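Local coordinates for protein apoptosis regulator Bcl-2 homolog (Murid herpesvirus 4, PDB 4MI8) that protects infected host cells from apoptosis and inhibits starvation-induced autophagy through host Beclin 1, supporting viral latency and chronic infection, at residues R70-S73 with K74-T77; R97-C100 with E101-C105. One frame throughout, in Å; residues are numbered along the deposited sequence.

Contact 1 (R70-S73 with K74-T77); sequences RDLS and KLFT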
loop_
_atom_site.group_PDB
_atom_site.type_symbol
_atom_site.label_atom_id
_atom_site.label_comp_id
_atom_site.label_asym_id
_atom_site.label_seq_id
_atom_site.Cartn_x
_atom_site.Cartn_y
_atom_site.Cartn_z
ATOM N N ARG A 70 6.388 13.152 -7.900
ATOM C CA ARG A 70 6.927 12.765 -9.215
ATOM C C ARG A 70 7.496 11.346 -9.265
ATOM O O ARG A 70 7.549 10.741 -10.328
ATOM C CB ARG A 70 7.981 13.792 -9.671
ATOM C CG ARG A 70 8.421 13.691 -11.147
ATOM C CD ARG A 70 9.046 14.975 -11.748
ATOM N NE ARG A 70 9.820 14.716 -12.980
ATOM C CZ ARG A 70 10.340 15.636 -13.801
ATOM N NH1 ARG A 70 10.191 16.929 -13.574
ATOM N NH2 ARG A 70 11.012 15.263 -14.877
ATOM N N ASP A 71 7.886 10.814 -8.101
ATOM C CA ASP A 71 8.608 9.539 -7.989
ATOM C C ASP A 71 7.789 8.316 -7.607
ATOM O O ASP A 71 8.315 7.185 -7.663
ATOM C CB ASP A 71 9.713 9.655 -6.935
ATOM C CG ASP A 71 10.684 10.803 -7.211
ATOM O OD1 ASP A 71 10.634 11.421 -8.305
ATOM O OD2 ASP A 71 11.504 11.089 -6.308
ATOM N N LEU A 72 6.536 8.514 -7.175
ATOM C CA LEU A 72 5.795 7.395 -6.620
ATOM C C LEU A 72 5.706 6.293 -7.641
ATOM O O LEU A 72 5.951 5.140 -7.316
ATOM C CB LEU A 72 4.401 7.765 -6.067
ATOM C CG LEU A 72 3.855 6.767 -5.008
ATOM C CD1 LEU A 72 4.926 6.253 -4.034
ATOM C CD2 LEU A 72 2.720 7.361 -4.211
ATOM N N SER A 73 5.406 6.638 -8.882
ATOM C CA SER A 73 5.192 5.600 -9.897
ATOM C C SER A 73 6.504 4.869 -10.256
ATOM O O SER A 73 6.511 3.705 -10.730
ATOM C CB SER A 73 4.499 6.175 -11.136
ATOM O OG SER A 73 5.010 7.462 -11.463
ATOM N N LYS A 74 7.612 5.544 -9.973
ATOM C CA LYS A 74 8.955 5.001 -10.231
ATOM C C LYS A 74 9.232 3.964 -9.100
ATOM O O LYS A 74 9.474 2.772 -9.385
ATOM C CB LYS A 74 9.975 6.155 -10.280
ATOM C CG LYS A 74 11.043 6.113 -11.375
ATOM C CD LYS A 74 10.503 6.506 -12.739
ATOM C CE LYS A 74 11.650 7.034 -13.619
ATOM N NZ LYS A 74 11.482 7.061 -15.119
ATOM N N LEU A 75 9.093 4.389 -7.834
ATOM C CA LEU A 75 9.128 3.433 -6.733
ATOM C C LEU A 75 8.273 2.221 -7.043
ATOM O O LEU A 75 8.779 1.098 -6.959
ATOM C CB LEU A 75 8.704 4.026 -5.392
ATOM C CG LEU A 75 8.757 3.012 -4.194
ATOM C CD1 LEU A 75 10.138 2.373 -3.996
ATOM C CD2 LEU A 75 8.362 3.786 -2.977
ATOM N N PHE A 76 7.010 2.437 -7.476
ATOM C CA PHE A 76 6.077 1.291 -7.636
ATOM C C PHE A 76 6.608 0.363 -8.688
ATOM O O PHE A 76 6.609 -0.859 -8.501
ATOM C CB PHE A 76 4.616 1.677 -7.954
ATOM C CG PHE A 76 3.845 2.297 -6.792
ATOM C CD1 PHE A 76 4.149 1.995 -5.422
ATOM C CD2 PHE A 76 2.789 3.143 -7.053
ATOM C CE1 PHE A 76 3.374 2.558 -4.366
ATOM C CE2 PHE A 76 2.050 3.722 -6.021
ATOM C CZ PHE A 76 2.325 3.419 -4.677
ATOM N N THR A 77 7.064 0.928 -9.812
ATOM C CA THR A 77 7.590 0.070 -10.875
ATOM C C THR A 77 8.851 -0.749 -10.450
ATOM O O THR A 77 8.921 -1.947 -10.770
ATOM C CB THR A 77 7.725 0.820 -12.253
ATOM O OG1 THR A 77 8.322 2.105 -12.042
ATOM C CG2 THR A 77 6.312 1.025 -12.940
#
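The amphipathic helix 68-81 sets Leu72 beside Phe76 and Ser73 beside Thr77 at i, i+4 spacing. Leu72 CG sits over a face of the Phe76 ring in a CH-pi contact, 4.0 Å from the ring centroid and 29° off the normal. Its nearest ring atoms are CE2 and CZ, while CD1 lies over the same ring toward the rim. Having CG anti to the backbone N (chi1 -157°) puts the Leu72 branch on the carbonyl side, where CG and both methyls meet the ring. In this all-helical Bcl-2 fold, the Phe76 ring also meets Phe92 and Phe123, and Leu72 and Leu75 both rest on Val95 of helix 86-103. Beneath the side chains, Leu75 N donates to Asp71 O at 2.9 Å, and Phe76 N to Leu72 O at 2.9 Å. On the solvent side, Thr77 N reaches Ser73 O at 3.0 Å. Thr77 OG1, turned back between the backbone N and the carbonyl carbon (chi1 45°), lies 2.7 Å from Ser73 O and 3.0 Å from Lys74 O. Lys74 and Leu75 also pack against the bound Beclin 1 peptide.

Contact 2 (R97-C100 with E101-C105); sequences RYVC and EEVLC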
loop_
_atom_site.group_PDB
_atom_site.type_symbol
_atom_site.label_atom_id
_atom_site.label_comp_id
_atom_site.label_asym_id
_atom_site.label_seq_id
_atom_site.Cartn_x
_atom_site.Cartn_y
_atom_site.Cartn_z
ATOM N N ARG A 97 0.267 3.809 2.734
ATOM C CA ARG A 97 -0.104 4.129 4.099
ATOM C C ARG A 97 0.822 5.163 4.699
ATOM O O ARG A 97 0.360 6.036 5.428
ATOM C CB ARG A 97 -0.082 2.895 4.988
ATOM C CG ARG A 97 -0.468 3.191 6.426
ATOM C CD ARG A 97 -0.598 1.932 7.340
ATOM N NE ARG A 97 0.684 1.240 7.510
ATOM C CZ ARG A 97 1.361 1.195 8.676
ATOM N NH1 ARG A 97 0.880 1.747 9.779
ATOM N NH2 ARG A 97 2.489 0.525 8.787
ATOM N N TYR A 98 2.138 5.038 4.410
ATOM C CA TYR A 98 3.125 6.003 4.877
ATOM C C TYR A 98 2.738 7.382 4.324
ATOM O O TYR A 98 2.614 8.321 5.101
ATOM C CB TYR A 98 4.554 5.684 4.391
ATOM C CG TYR A 98 5.580 6.663 5.003
ATOM C CD1 TYR A 98 6.113 6.418 6.281
ATOM C CD2 TYR A 98 5.990 7.847 4.335
ATOM C CE1 TYR A 98 7.019 7.297 6.887
ATOM C CE2 TYR A 98 6.912 8.732 4.931
ATOM C CZ TYR A 98 7.421 8.437 6.213
ATOM O OH TYR A 98 8.325 9.247 6.887
ATOM N N VAL A 99 2.602 7.512 3.000
ATOM C CA VAL A 99 2.256 8.796 2.397
ATOM C C VAL A 99 1.031 9.429 3.121
ATOM O O VAL A 99 1.138 10.541 3.669
ATOM C CB VAL A 99 1.965 8.707 0.899
ATOM C CG1 VAL A 99 1.511 10.082 0.393
ATOM C CG2 VAL A 99 3.200 8.247 0.159
ATOM N N CYS A 100 -0.088 8.714 3.195
ATOM C CA CYS A 100 -1.240 9.219 3.958
ATOM C C CYS A 100 -0.873 9.641 5.354
ATOM O O CYS A 100 -1.363 10.653 5.814
ATOM C CB CYS A 100 -2.348 8.209 4.105
ATOM S SG CYS A 100 -3.117 7.822 2.534
ATOM N N GLU A 101 -0.103 8.858 6.067
ATOM C CA GLU A 101 -0.028 9.043 7.490
ATOM C C GLU A 101 1.057 10.019 7.914
ATOM O O GLU A 101 1.110 10.408 9.056
ATOM C CB GLU A 101 0.144 7.703 8.213
ATOM C CG GLU A 101 -1.092 6.849 8.354
ATOM C CD GLU A 101 -0.871 5.572 9.133
ATOM O OE1 GLU A 101 0.248 5.138 9.319
ATOM O OE2 GLU A 101 -1.827 4.979 9.573
ATOM N N GLU A 102 1.926 10.403 6.999
ATOM C CA GLU A 102 3.027 11.271 7.362
ATOM C C GLU A 102 3.429 12.310 6.379
ATOM O O GLU A 102 4.085 13.237 6.749
ATOM C CB GLU A 102 4.262 10.485 7.691
ATOM C CG GLU A 102 4.507 10.412 9.175
ATOM C CD GLU A 102 4.174 9.080 9.725
ATOM O OE1 GLU A 102 4.281 8.115 8.972
ATOM O OE2 GLU A 102 3.807 8.990 10.891
ATOM N N VAL A 103 3.066 12.147 5.130
ATOM C CA VAL A 103 3.363 13.144 4.150
ATOM C C VAL A 103 2.167 14.059 3.940
ATOM O O VAL A 103 2.247 15.219 4.275
ATOM C CB VAL A 103 3.836 12.514 2.872
ATOM C CG1 VAL A 103 3.994 13.548 1.793
ATOM C CG2 VAL A 103 5.133 11.799 3.129
ATOM N N LEU A 104 1.063 13.517 3.421
ATOM C CA LEU A 104 -0.184 14.241 3.240
ATOM C C LEU A 104 -0.736 14.835 4.537
ATOM O O LEU A 104 -0.531 14.348 5.635
ATOM C CB LEU A 104 -1.247 13.345 2.600
ATOM C CG LEU A 104 -0.893 12.684 1.272
ATOM C CD1 LEU A 104 -2.154 12.170 0.592
ATOM C CD2 LEU A 104 -0.157 13.649 0.354
ATOM N N CYS A 105 -1.482 15.901 4.369
ATOM C CA CYS A 105 -2.194 16.556 5.426
ATOM C C CYS A 105 -3.094 15.550 6.171
ATOM O O CYS A 105 -3.875 14.797 5.550
ATOM C CB CYS A 105 -2.982 17.627 4.702
ATOM S SG CYS A 105 -3.030 17.046 2.965
HETATM O O HOH W 1 -2.146 2.311 10.673
HETATM O O HOH W 2 -3.882 11.911 5.812
#
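Tyr98 and Glu102 cross at about a right angle where helix 86-103 of the Bcl-2 fold ends in a wider pi-type turn. Glu102 CB lies over one face of the Tyr98 ring in a CH-pi contact, 4.2 Å from the centroid, and the bend at chi2 brings OE1 back to within 3.5 Å of Tyr98 CE1. The ring and carboxylate planes are 49° apart. Val103 CG2 comes obliquely to the same ring, nearest CE2, and Tyr61 meets it from outside the helix.

Arg97 and Glu101 meet differently. Their guanidinium and carboxylate planes are 74° apart, and Glu101 OE1 stands 3.5 Å from Arg97 NH1, well out of the guanidinium plane. The salt bridge is therefore a matter of charge alone, with no N-H aimed at the oxygen; the aliphatic CG of Arg97 lies against the carboxylate carbon. A water completes the link, accepting from NH1 and donating to Glu101 OE2, while Arg97 NH2 forms a salt bridge with Asp94.

On the buried side, Val99 CG1 is placed anti to the backbone N (chi1 176°), which swings it to the carbonyl side, where it packs against Leu104 CG at 3.6 Å. The pi-type turn lets Val99 O take two good bonds, from Val103 N at 2.9 Å and Leu104 N at 3.0 Å, arriving from opposite faces of the carbonyl plane. Where the chain leaves the helix, a second water donates to both Cys100 O, at 2.8 Å, and Cys105 O, at 2.9 Å.

In the fold
Contact 1 and contact 2 lie on consecutive helices, 68-81 and 86-103, with centres 16 Å apart and nearest atoms about 4 Å apart, yet they do not touch. Both face helix 111-126, where Leu72 of the first and Val99 and Cys100 of the second share Leu116. Contact 1 is partly buried: its apolar side turns inward, and its other side carries exposed Ser73, Lys74 and Thr77. Contact 2 is more buried, also packing on helices 8-23 and 33-56, with its exposed residues being glutamates. Regular helical bonding and leucine-aromatic packing mark contact 1, whereas contact 2, at a helix end, adds charge pairing, bridging waters and a widened turn.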